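Local coordinates for histidinol-phosphate aminotransferase (Clostridium acetobutylicum, PDB 3FTB), which probably transfers amino groups as a pyridoxal-phosphate-dependent histidinol-phosphate aminotransferase of the class I and II family, at residues A[78-88]-A[223-232]; A[163-174]-A[197-207]. One frame throughout, in Å; residues are numbered along the deposited sequence.

Contact 1 (A[78-88]-A[223-232]). With PO4 (phosphate ion), chain E.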
loop_
_atom_site.group_PDB
_atom_site.type_symbol
_atom_site.label_atom_id
_atom_site.label_comp_id
_atom_site.label_asym_id
_atom_site.label_seq_id
_atom_site.Cartn_x
_atom_site.Cartn_y
_atom_site.Cartn_z
ATOM N N ASP A 78 13.019 -21.219 3.367
ATOM C CA ASP A 78 14.291 -20.555 3.060
ATOM C C ASP A 78 14.261 -19.925 1.664
ATOM O O ASP A 78 15.134 -20.180 0.828
ATOM C CB ASP A 78 15.485 -21.521 3.229
ATOM C CG ASP A 78 16.841 -20.794 3.351
ATOM O OD1 ASP A 78 16.873 -19.583 3.674
ATOM O OD2 ASP A 78 17.887 -21.447 3.133
ATOM N N ILE A 79 13.239 -19.101 1.432
ATOM C CA ILE A 79 13.085 -18.360 0.180
ATOM C C ILE A 79 12.873 -16.892 0.487
ATOM O O ILE A 79 12.410 -16.543 1.567
ATOM C CB ILE A 79 11.874 -18.849 -0.640
ATOM C CG1 ILE A 79 10.633 -18.985 0.246
ATOM C CG2 ILE A 79 12.175 -20.177 -1.298
ATOM C CD1 ILE A 79 9.316 -19.105 -0.552
ATOM N N GLY A 80 13.228 -16.032 -0.454
ATOM C CA GLY A 80 12.878 -14.631 -0.339
ATOM C C GLY A 80 11.379 -14.482 -0.571
ATOM O O GLY A 80 10.800 -15.127 -1.461
ATOM N N ILE A 81 10.746 -13.643 0.245
ATOM C CA ILE A 81 9.336 -13.325 0.086
ATOM C C ILE A 81 9.174 -11.813 0.180
ATOM O O ILE A 81 9.660 -11.183 1.114
ATOM C CB ILE A 81 8.476 -14.017 1.157
ATOM C CG1 ILE A 81 8.653 -15.536 1.093
ATOM C CG2 ILE A 81 7.005 -13.641 0.983
ATOM C CD1 ILE A 81 8.094 -16.257 2.297
ATOM N N VAL A 82 8.515 -11.224 -0.810
ATOM C CA VAL A 82 8.275 -9.794 -0.798
ATOM C C VAL A 82 6.779 -9.557 -0.827
ATOM O O VAL A 82 6.077 -10.145 -1.638
ATOM C CB VAL A 82 8.996 -9.055 -1.958
ATOM C CG1 VAL A 82 10.504 -8.995 -1.695
ATOM C CG2 VAL A 82 8.717 -9.717 -3.288
ATOM N N LEU A 83 6.298 -8.719 0.090
ATOM C CA LEU A 83 4.870 -8.439 0.224
ATOM C C LEU A 83 4.527 -7.154 -0.514
ATOM O O LEU A 83 5.285 -6.188 -0.491
ATOM C CB LEU A 83 4.468 -8.343 1.702
ATOM C CG LEU A 83 4.927 -9.568 2.494
ATOM C CD1 LEU A 83 4.660 -9.403 3.981
ATOM C CD2 LEU A 83 4.286 -10.840 1.960
ATOM N N GLY A 84 3.388 -7.149 -1.189
ATOM C CA GLY A 84 3.005 -5.980 -1.946
ATOM C C GLY A 84 1.558 -5.596 -1.763
ATOM O O GLY A 84 0.678 -6.452 -1.630
ATOM N N ASN A 85 1.325 -4.289 -1.736
ATOM C CA ASN A 85 -0.007 -3.728 -1.828
ATOM C C ASN A 85 -0.512 -4.019 -3.245
ATOM O O ASN A 85 -0.520 -3.139 -4.107
ATOM C CB ASN A 85 0.065 -2.223 -1.556
ATOM C CG ASN A 85 -1.279 -1.618 -1.190
ATOM O OD1 ASN A 85 -2.058 -2.192 -0.424
ATOM N ND2 ASN A 85 -1.545 -0.432 -1.723
ATOM N N GLY A 86 -0.910 -5.271 -3.477
ATOM C CA GLY A 86 -1.276 -5.753 -4.798
ATOM C C GLY A 86 -0.070 -6.365 -5.505
ATOM O O GLY A 86 1.069 -6.110 -5.118
ATOM N N ALA A 87 -0.295 -7.174 -6.537
ATOM C CA ALA A 87 0.823 -7.635 -7.370
ATOM C C ALA A 87 1.490 -6.458 -8.094
ATOM O O ALA A 87 2.679 -6.503 -8.430
ATOM C CB ALA A 87 0.364 -8.683 -8.376
ATOM N N SER A 88 0.712 -5.403 -8.326
ATOM C CA SER A 88 1.196 -4.216 -9.020
ATOM C C SER A 88 2.525 -3.741 -8.470
ATOM O O SER A 88 3.426 -3.379 -9.220
ATOM C CB SER A 88 0.183 -3.081 -8.889
ATOM O OG SER A 88 -1.119 -3.524 -9.207
ATOM N N ARG A 223 -5.925 -5.664 -1.942
ATOM C CA ARG A 223 -4.617 -5.196 -2.397
ATOM C C ARG A 223 -3.499 -6.087 -1.865
ATOM O O ARG A 223 -2.800 -5.720 -0.920
ATOM C CB ARG A 223 -4.387 -3.738 -1.977
ATOM C CG ARG A 223 -5.547 -2.798 -2.307
ATOM C CD ARG A 223 -5.398 -2.101 -3.657
ATOM N NE ARG A 223 -5.343 -3.012 -4.801
ATOM C CZ ARG A 223 -4.253 -3.220 -5.536
ATOM N NH1 ARG A 223 -3.123 -2.589 -5.250
ATOM N NH2 ARG A 223 -4.285 -4.053 -6.560
ATOM N N PHE A 224 -3.337 -7.265 -2.460
ATOM C CA PHE A 224 -2.282 -8.172 -2.013
ATOM C C PHE A 224 -1.684 -9.089 -3.084
ATOM O O PHE A 224 -2.377 -9.919 -3.663
ATOM C CB PHE A 224 -2.728 -9.008 -0.807
ATOM C CG PHE A 224 -1.649 -9.916 -0.301
ATOM C CD1 PHE A 224 -0.543 -9.394 0.332
ATOM C CD2 PHE A 224 -1.704 -11.275 -0.526
ATOM C CE1 PHE A 224 0.474 -10.214 0.758
ATOM C CE2 PHE A 224 -0.697 -12.090 -0.105
ATOM C CZ PHE A 224 0.395 -11.561 0.539
ATOM N N GLY A 225 -0.387 -8.929 -3.329
ATOM C CA GLY A 225 0.362 -9.824 -4.195
ATOM C C GLY A 225 1.704 -10.152 -3.568
ATOM O O GLY A 225 2.122 -9.472 -2.637
ATOM N N TYR A 226 2.386 -11.185 -4.057
ATOM C CA TYR A 226 3.678 -11.555 -3.471
ATOM C C TYR A 226 4.785 -11.979 -4.439
ATOM O O TYR A 226 4.527 -12.363 -5.582
ATOM C CB TYR A 226 3.509 -12.585 -2.348
ATOM C CG TYR A 226 2.639 -13.780 -2.667
ATOM C CD1 TYR A 226 3.187 -15.056 -2.756
ATOM C CD2 TYR A 226 1.267 -13.639 -2.847
ATOM C CE1 TYR A 226 2.389 -16.167 -3.028
ATOM C CE2 TYR A 226 0.464 -14.736 -3.124
ATOM C CZ TYR A 226 1.029 -15.999 -3.210
ATOM O OH TYR A 226 0.225 -17.087 -3.485
ATOM N N GLY A 227 6.024 -11.868 -3.963
ATOM C CA GLY A 227 7.194 -12.303 -4.704
ATOM C C GLY A 227 7.838 -13.532 -4.075
ATOM O O GLY A 227 7.901 -13.648 -2.861
ATOM N N ILE A 228 8.336 -14.431 -4.918
ATOM C CA ILE A 228 8.876 -15.722 -4.509
ATOM C C ILE A 228 10.222 -15.955 -5.199
ATOM O O ILE A 228 10.271 -16.017 -6.419
ATOM C CB ILE A 228 7.900 -16.847 -4.933
ATOM C CG1 ILE A 228 6.604 -16.718 -4.140
ATOM C CG2 ILE A 228 8.519 -18.220 -4.739
ATOM C CD1 ILE A 228 6.842 -16.487 -2.635
ATOM N N THR A 229 11.310 -16.077 -4.440
ATOM C CA THR A 229 12.633 -16.263 -5.047
ATOM C C THR A 229 13.647 -16.851 -4.066
ATOM O O THR A 229 13.625 -16.554 -2.875
ATOM C CB THR A 229 13.207 -14.936 -5.626
ATOM O OG1 THR A 229 14.360 -15.211 -6.437
ATOM C CG2 THR A 229 13.616 -13.990 -4.523
ATOM N N ASN A 230 14.537 -17.690 -4.579
ATOM C CA ASN A 230 15.654 -18.190 -3.798
ATOM C C ASN A 230 16.761 -17.147 -3.722
ATOM O O ASN A 230 17.716 -17.297 -2.967
ATOM C CB ASN A 230 16.214 -19.475 -4.405
ATOM C CG ASN A 230 16.542 -20.505 -3.355
ATOM O OD1 ASN A 230 15.741 -20.739 -2.446
ATOM N ND2 ASN A 230 17.717 -21.124 -3.461
ATOM N N ASN A 231 16.636 -16.093 -4.518
ATOM C CA ASN A 231 17.629 -15.026 -4.531
ATOM C C ASN A 231 17.416 -14.059 -3.375
ATOM O O ASN A 231 16.984 -12.916 -3.568
ATOM C CB ASN A 231 17.599 -14.278 -5.865
ATOM C CG ASN A 231 18.722 -13.267 -5.992
ATOM O OD1 ASN A 231 19.174 -12.673 -5.001
ATOM N ND2 ASN A 231 19.177 -13.059 -7.220
ATOM N N LYS A 232 17.736 -14.522 -2.173
ATOM C CA LYS A 232 17.565 -13.719 -0.968
ATOM C C LYS A 232 18.030 -12.268 -1.110
ATOM O O LYS A 232 17.429 -11.363 -0.534
ATOM C CB LYS A 232 18.251 -14.398 0.214
ATOM C CG LYS A 232 17.321 -15.302 1.013
ATOM C CD LYS A 232 16.825 -16.474 0.178
ATOM C CE LYS A 232 17.766 -17.668 0.258
ATOM N NZ LYS A 232 17.197 -18.856 -0.413
HETATM P P PO4 E . -3.138 -6.420 -8.579
HETATM O O1 PO4 E . -2.286 -5.289 -8.064
HETATM O O2 PO4 E . -2.729 -7.709 -7.931
HETATM O O3 PO4 E . -4.591 -6.191 -8.247
HETATM O O4 PO4 E . -2.929 -6.531 -10.067
#
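Arg223 packs against the turn at Asn85 and Gly86, its CB 3.2 Å from Asn85 OD1 and its guanidinium near Gly86 CA. Its side chain bends at chi2 and chi3 (-93° and 61°), which carries NH2 to a phosphate ion; NH2 gives O1 a hydrogen bond of 2.8 Å, in the guanidinium plane. The same ion accepts bonds from the backbone N atoms of Ala87 and Ser88 at the start of helix 87-95, and Thr214 adds its hydroxyl. The ion, probably from the crystallisation liquor, thus lies where an arginine, a threonine hydroxyl and a helix N-terminus meet, consistent with the cofactor-phosphate site of related aminotransferases. Behind it, strands 80-84 and 225-229 run antiparallel, with Val82 and Gly227 a hydrogen-bonded pair (Gly227 N to Val82 O 2.9 Å). Glycine suits position 227 because Val82 CG2 sits 3.3 Å from its CA. At the far end Lys232 NZ donates to Asp78 O, 2.7 Å away and from above the carbonyl plane. Strand 225-229 continues the sheet to strand 207-212, Ile81 and Ile228 face helix 64-74, Val82 packs on helix 232-239, and Asn85 reaches Asn246 of the second subunit.

Contact 2 (A[163-174]-A[197-207])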
loop_
_atom_site.group_PDB
_atom_site.type_symbol
_atom_site.label_atom_id
_atom_site.label_comp_id
_atom_site.label_asym_id
_atom_site.label_seq_id
_atom_site.Cartn_x
_atom_site.Cartn_y
_atom_site.Cartn_z
ATOM N N LYS A 163 7.519 -25.782 -20.116
ATOM C CA LYS A 163 8.621 -26.000 -19.196
ATOM C C LYS A 163 9.826 -26.586 -19.919
ATOM O O LYS A 163 10.924 -26.054 -19.822
ATOM C CB LYS A 163 8.204 -26.886 -18.024
ATOM C CG LYS A 163 9.012 -26.639 -16.761
ATOM C CD LYS A 163 8.795 -27.735 -15.730
ATOM C CE LYS A 163 7.470 -27.613 -14.989
ATOM N NZ LYS A 163 7.258 -28.828 -14.131
ATOM N N GLU A 164 9.619 -27.659 -20.673
ATOM C CA GLU A 164 10.738 -28.311 -21.356
ATOM C C GLU A 164 11.578 -27.352 -22.233
ATOM O O GLU A 164 12.805 -27.346 -22.140
ATOM C CB GLU A 164 10.261 -29.553 -22.123
ATOM C CG GLU A 164 11.298 -30.170 -23.056
ATOM C CD GLU A 164 11.155 -29.680 -24.489
ATOM O OE1 GLU A 164 10.004 -29.606 -24.974
ATOM O OE2 GLU A 164 12.184 -29.376 -25.135
ATOM N N LYS A 165 10.921 -26.528 -23.052
ATOM C CA LYS A 165 11.622 -25.593 -23.943
ATOM C C LYS A 165 12.286 -24.431 -23.204
ATOM O O LYS A 165 13.340 -23.939 -23.615
ATOM C CB LYS A 165 10.661 -25.008 -24.981
ATOM C CG LYS A 165 9.802 -26.016 -25.708
ATOM C CD LYS A 165 9.293 -25.435 -27.022
ATOM C CE LYS A 165 8.750 -26.520 -27.939
ATOM N NZ LYS A 165 8.585 -26.025 -29.337
ATOM N N PHE A 166 11.644 -23.976 -22.130
ATOM C CA PHE A 166 12.114 -22.813 -21.386
ATOM C C PHE A 166 13.301 -23.167 -20.488
ATOM O O PHE A 166 14.047 -22.275 -20.068
ATOM C CB PHE A 166 10.966 -22.235 -20.547
ATOM C CG PHE A 166 11.117 -20.769 -20.207
ATOM C CD1 PHE A 166 10.850 -19.784 -21.153
ATOM C CD2 PHE A 166 11.482 -20.374 -18.926
ATOM C CE1 PHE A 166 10.971 -18.430 -20.834
ATOM C CE2 PHE A 166 11.599 -19.027 -18.604
ATOM C CZ PHE A 166 11.344 -18.058 -19.564
ATOM N N ILE A 167 13.478 -24.458 -20.195
ATOM C CA ILE A 167 14.577 -24.879 -19.331
ATOM C C ILE A 167 15.918 -24.459 -19.921
ATOM O O ILE A 167 16.870 -24.178 -19.191
ATOM C CB ILE A 167 14.570 -26.403 -19.044
ATOM C CG1 ILE A 167 13.244 -26.826 -18.391
ATOM C CG2 ILE A 167 15.753 -26.794 -18.147
ATOM C CD1 ILE A 167 12.758 -25.902 -17.264
ATOM N N HIS A 168 15.987 -24.402 -21.243
ATOM C CA HIS A 168 17.185 -23.897 -21.905
ATOM C C HIS A 168 17.374 -22.420 -21.611
ATOM O O HIS A 168 18.500 -21.950 -21.464
ATOM C CB HIS A 168 17.115 -24.163 -23.402
ATOM C CG HIS A 168 16.813 -25.590 -23.726
ATOM N ND1 HIS A 168 17.786 -26.563 -23.779
ATOM C CD2 HIS A 168 15.637 -26.220 -23.973
ATOM C CE1 HIS A 168 17.230 -27.727 -24.066
ATOM N NE2 HIS A 168 15.927 -27.546 -24.187
ATOM N N VAL A 169 16.268 -21.690 -21.502
ATOM C CA VAL A 169 16.340 -20.294 -21.081
ATOM C C VAL A 169 16.771 -20.214 -19.612
ATOM O O VAL A 169 17.657 -19.441 -19.253
ATOM C CB VAL A 169 14.991 -19.539 -21.291
ATOM C CG1 VAL A 169 15.158 -18.042 -21.049
ATOM C CG2 VAL A 169 14.469 -19.764 -22.668
ATOM N N LEU A 170 16.152 -21.030 -18.764
ATOM C CA LEU A 170 16.457 -21.020 -17.348
ATOM C C LEU A 170 17.927 -21.345 -17.106
ATOM O O LEU A 170 18.609 -20.648 -16.353
ATOM C CB LEU A 170 15.563 -22.000 -16.592
ATOM C CG LEU A 170 14.111 -21.564 -16.400
ATOM C CD1 LEU A 170 13.499 -22.316 -15.235
ATOM C CD2 LEU A 170 14.006 -20.060 -16.176
ATOM N N LYS A 171 18.414 -22.401 -17.753
ATOM C CA LYS A 171 19.811 -22.812 -17.612
ATOM C C LYS A 171 20.808 -21.764 -18.088
ATOM O O LYS A 171 21.900 -21.694 -17.561
ATOM C CB LYS A 171 20.074 -24.135 -18.335
ATOM C CG LYS A 171 19.755 -25.376 -17.517
ATOM C CD LYS A 171 19.802 -26.640 -18.379
ATOM C CE LYS A 171 19.735 -27.895 -17.522
ATOM N NZ LYS A 171 19.133 -27.614 -16.184
ATOM N N LEU A 172 20.443 -20.966 -19.096
ATOM C CA LEU A 172 21.298 -19.866 -19.559
ATOM C C LEU A 172 21.228 -18.652 -18.634
ATOM O O LEU A 172 22.255 -18.041 -18.321
ATOM C CB LEU A 172 20.927 -19.423 -20.976
ATOM C CG LEU A 172 21.353 -20.252 -22.190
ATOM C CD1 LEU A 172 20.903 -19.548 -23.458
ATOM C CD2 LEU A 172 22.857 -20.481 -22.210
ATOM N N ALA A 173 20.017 -18.288 -18.216
ATOM C CA ALA A 173 19.846 -17.182 -17.268
ATOM C C ALA A 173 20.684 -17.413 -16.014
ATOM O O ALA A 173 21.514 -16.587 -15.661
ATOM C CB ALA A 173 18.376 -16.998 -16.900
ATOM N N GLU A 174 20.443 -18.542 -15.355
ATOM C CA GLU A 174 21.221 -18.979 -14.200
ATOM C C GLU A 174 22.709 -18.749 -14.443
ATOM O O GLU A 174 23.393 -18.119 -13.633
ATOM C CB GLU A 174 20.956 -20.465 -13.949
ATOM C CG GLU A 174 21.287 -20.964 -12.552
ATOM C CD GLU A 174 20.437 -20.309 -11.471
ATOM O OE1 GLU A 174 20.650 -20.602 -10.268
ATOM O OE2 GLU A 174 19.558 -19.494 -11.828
ATOM N N PHE A 197 6.304 -22.284 -12.173
ATOM C CA PHE A 197 7.723 -22.511 -12.011
ATOM C C PHE A 197 8.105 -22.462 -10.544
ATOM O O PHE A 197 9.288 -22.508 -10.216
ATOM C CB PHE A 197 8.510 -21.450 -12.774
ATOM C CG PHE A 197 8.623 -21.726 -14.243
ATOM C CD1 PHE A 197 7.532 -21.533 -15.083
ATOM C CD2 PHE A 197 9.815 -22.185 -14.788
ATOM C CE1 PHE A 197 7.628 -21.799 -16.438
ATOM C CE2 PHE A 197 9.914 -22.443 -16.139
ATOM C CZ PHE A 197 8.821 -22.252 -16.965
ATOM N N VAL A 198 7.121 -22.347 -9.654
ATOM C CA VAL A 198 7.444 -22.260 -8.230
ATOM C C VAL A 198 8.274 -23.464 -7.773
ATOM O O VAL A 198 9.183 -23.327 -6.953
ATOM C CB VAL A 198 6.193 -22.093 -7.331
ATOM C CG1 VAL A 198 5.649 -20.669 -7.438
ATOM C CG2 VAL A 198 5.128 -23.152 -7.664
ATOM N N GLY A 199 7.972 -24.637 -8.326
ATOM C CA GLY A 199 8.708 -25.848 -7.999
ATOM C C GLY A 199 10.100 -25.882 -8.605
ATOM O O GLY A 199 10.825 -26.885 -8.481
ATOM N N GLU A 200 10.469 -24.786 -9.275
ATOM C CA GLU A 200 11.791 -24.648 -9.874
ATOM C C GLU A 200 12.638 -23.632 -9.115
ATOM O O GLU A 200 13.804 -23.422 -9.448
ATOM C CB GLU A 200 11.673 -24.224 -11.348
ATOM C CG GLU A 200 11.733 -25.362 -12.372
ATOM C CD GLU A 200 10.385 -25.992 -12.617
ATOM O OE1 GLU A 200 9.364 -25.367 -12.261
ATOM O OE2 GLU A 200 10.344 -27.109 -13.171
ATOM N N ILE A 201 12.047 -23.013 -8.095
ATOM C CA ILE A 201 12.676 -21.904 -7.363
ATOM C C ILE A 201 14.041 -22.280 -6.759
ATOM O O ILE A 201 14.997 -21.493 -6.784
ATOM C CB ILE A 201 11.731 -21.376 -6.252
ATOM C CG1 ILE A 201 10.475 -20.740 -6.863
ATOM C CG2 ILE A 201 12.433 -20.379 -5.361
ATOM C CD1 ILE A 201 10.726 -19.416 -7.507
ATOM N N LYS A 202 14.136 -23.492 -6.229
ATOM C CA LYS A 202 15.368 -23.942 -5.595
ATOM C C LYS A 202 16.500 -24.200 -6.599
ATOM O O LYS A 202 17.681 -24.002 -6.297
ATOM C CB LYS A 202 15.082 -25.190 -4.762
ATOM C CG LYS A 202 14.027 -24.965 -3.697
ATOM C CD LYS A 202 14.341 -23.704 -2.934
ATOM C CE LYS A 202 13.744 -23.755 -1.555
ATOM N NZ LYS A 202 14.373 -22.769 -0.654
ATOM N N ASN A 203 16.135 -24.637 -7.796
ATOM C CA ASN A 203 17.126 -25.015 -8.787
ATOM C C ASN A 203 17.682 -23.832 -9.540
ATOM O O ASN A 203 18.703 -23.960 -10.217
ATOM C CB ASN A 203 16.535 -26.022 -9.761
ATOM C CG ASN A 203 16.273 -27.344 -9.107
ATOM O OD1 ASN A 203 17.167 -28.183 -9.007
ATOM N ND2 ASN A 203 15.049 -27.536 -8.627
ATOM N N TYR A 204 17.007 -22.687 -9.429
ATOM C CA TYR A 204 17.408 -21.483 -10.156
ATOM C C TYR A 204 17.147 -20.233 -9.326
ATOM O O TYR A 204 15.997 -19.927 -9.005
ATOM C CB TYR A 204 16.660 -21.374 -11.494
ATOM C CG TYR A 204 16.904 -22.526 -12.436
ATOM C CD1 TYR A 204 18.099 -22.638 -13.139
ATOM C CD2 TYR A 204 15.943 -23.511 -12.614
ATOM C CE1 TYR A 204 18.326 -23.704 -13.990
ATOM C CE2 TYR A 204 16.163 -24.584 -13.466
ATOM C CZ TYR A 204 17.356 -24.673 -14.146
ATOM O OH TYR A 204 17.570 -25.736 -14.986
ATOM N N SER A 205 18.202 -19.503 -8.975
ATOM C CA SER A 205 17.998 -18.201 -8.348
ATOM C C SER A 205 18.068 -17.027 -9.341
ATOM O O SER A 205 18.370 -15.899 -8.962
ATOM C CB SER A 205 18.903 -17.996 -7.122
ATOM O OG SER A 205 19.810 -19.067 -6.944
ATOM N N CYS A 206 17.790 -17.315 -10.609
ATOM C CA CYS A 206 17.502 -16.285 -11.610
ATOM C C CYS A 206 15.997 -16.061 -11.621
ATOM O O CYS A 206 15.516 -14.977 -11.934
ATOM C CB CYS A 206 17.983 -16.693 -13.006
ATOM S SG CYS A 206 17.096 -18.089 -13.761
ATOM N N LEU A 207 15.259 -17.102 -11.243
ATOM C CA LEU A 207 13.805 -17.043 -11.186
ATOM C C LEU A 207 13.303 -16.066 -10.131
ATOM O O LEU A 207 13.690 -16.135 -8.962
ATOM C CB LEU A 207 13.216 -18.426 -10.885
ATOM C CG LEU A 207 12.888 -19.408 -12.008
ATOM C CD1 LEU A 207 12.423 -20.715 -11.398
ATOM C CD2 LEU A 207 11.824 -18.840 -12.924
#
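Tyr204, Leu170 and Glu174 carry this packing of helix 163-176 against the loop that leads into strand 207-212, on one side of the large mixed sheet of the aminotransferase fold. The Tyr204 ring turns one face to the helix at Leu170, whose CB stands over it in a CH-pi contact, 4.0 Å from the centroid and 8° off the normal. An aromatic ring with a polar end suits this boundary, since its face covers leucine while its OH accepts a hydrogen bond from Lys171 NZ (2.7 Å), which comes in the ring plane. The two branches of Leu170 reach further, CD1 meeting the edge of the Phe197 ring at CE2 (3.7 Å) and CD2 touching Leu207 CD2. Phe166 extends this apolar patch, its ring set obliquely to Phe197, and the small Ala173 lets Cys206 SG come within 3.6 Å of its CB. Glu174 starts with CG anti to its own N (chi1 -160°) and bends at chi2, passing the Tyr204 ring edge with CG. Its carboxylate then faces backbone N-H groups: the syn lone pair of OE1 takes Ser205 N at 3.0 Å, while OE2 accepts a weak bond from Cys206 N at 3.1 Å.

Contact 1 and contact 2 lie about 18 Å apart, centre to centre, and share the seven-stranded mixed sheet. Along the chain, contact 2 is nested inside the loop closed by contact 1: strand 80-84 comes first, then helix 163-176, the loop 197-207 and finally strand 225-229. Contact 1 forms one edge of the sheet within the chain, whereas contact 2 covers it with a helix. Strand 207-212, which begins at the end of contact 2, is the direct neighbour of strand 225-229. Thr229 OG1 probably bonds to Leu207 O, and Lys202 NZ probably to Asn230 OD1, so the sheet edge carrying the phosphate-binding turn is tied to the loop that packs against helix 163-176.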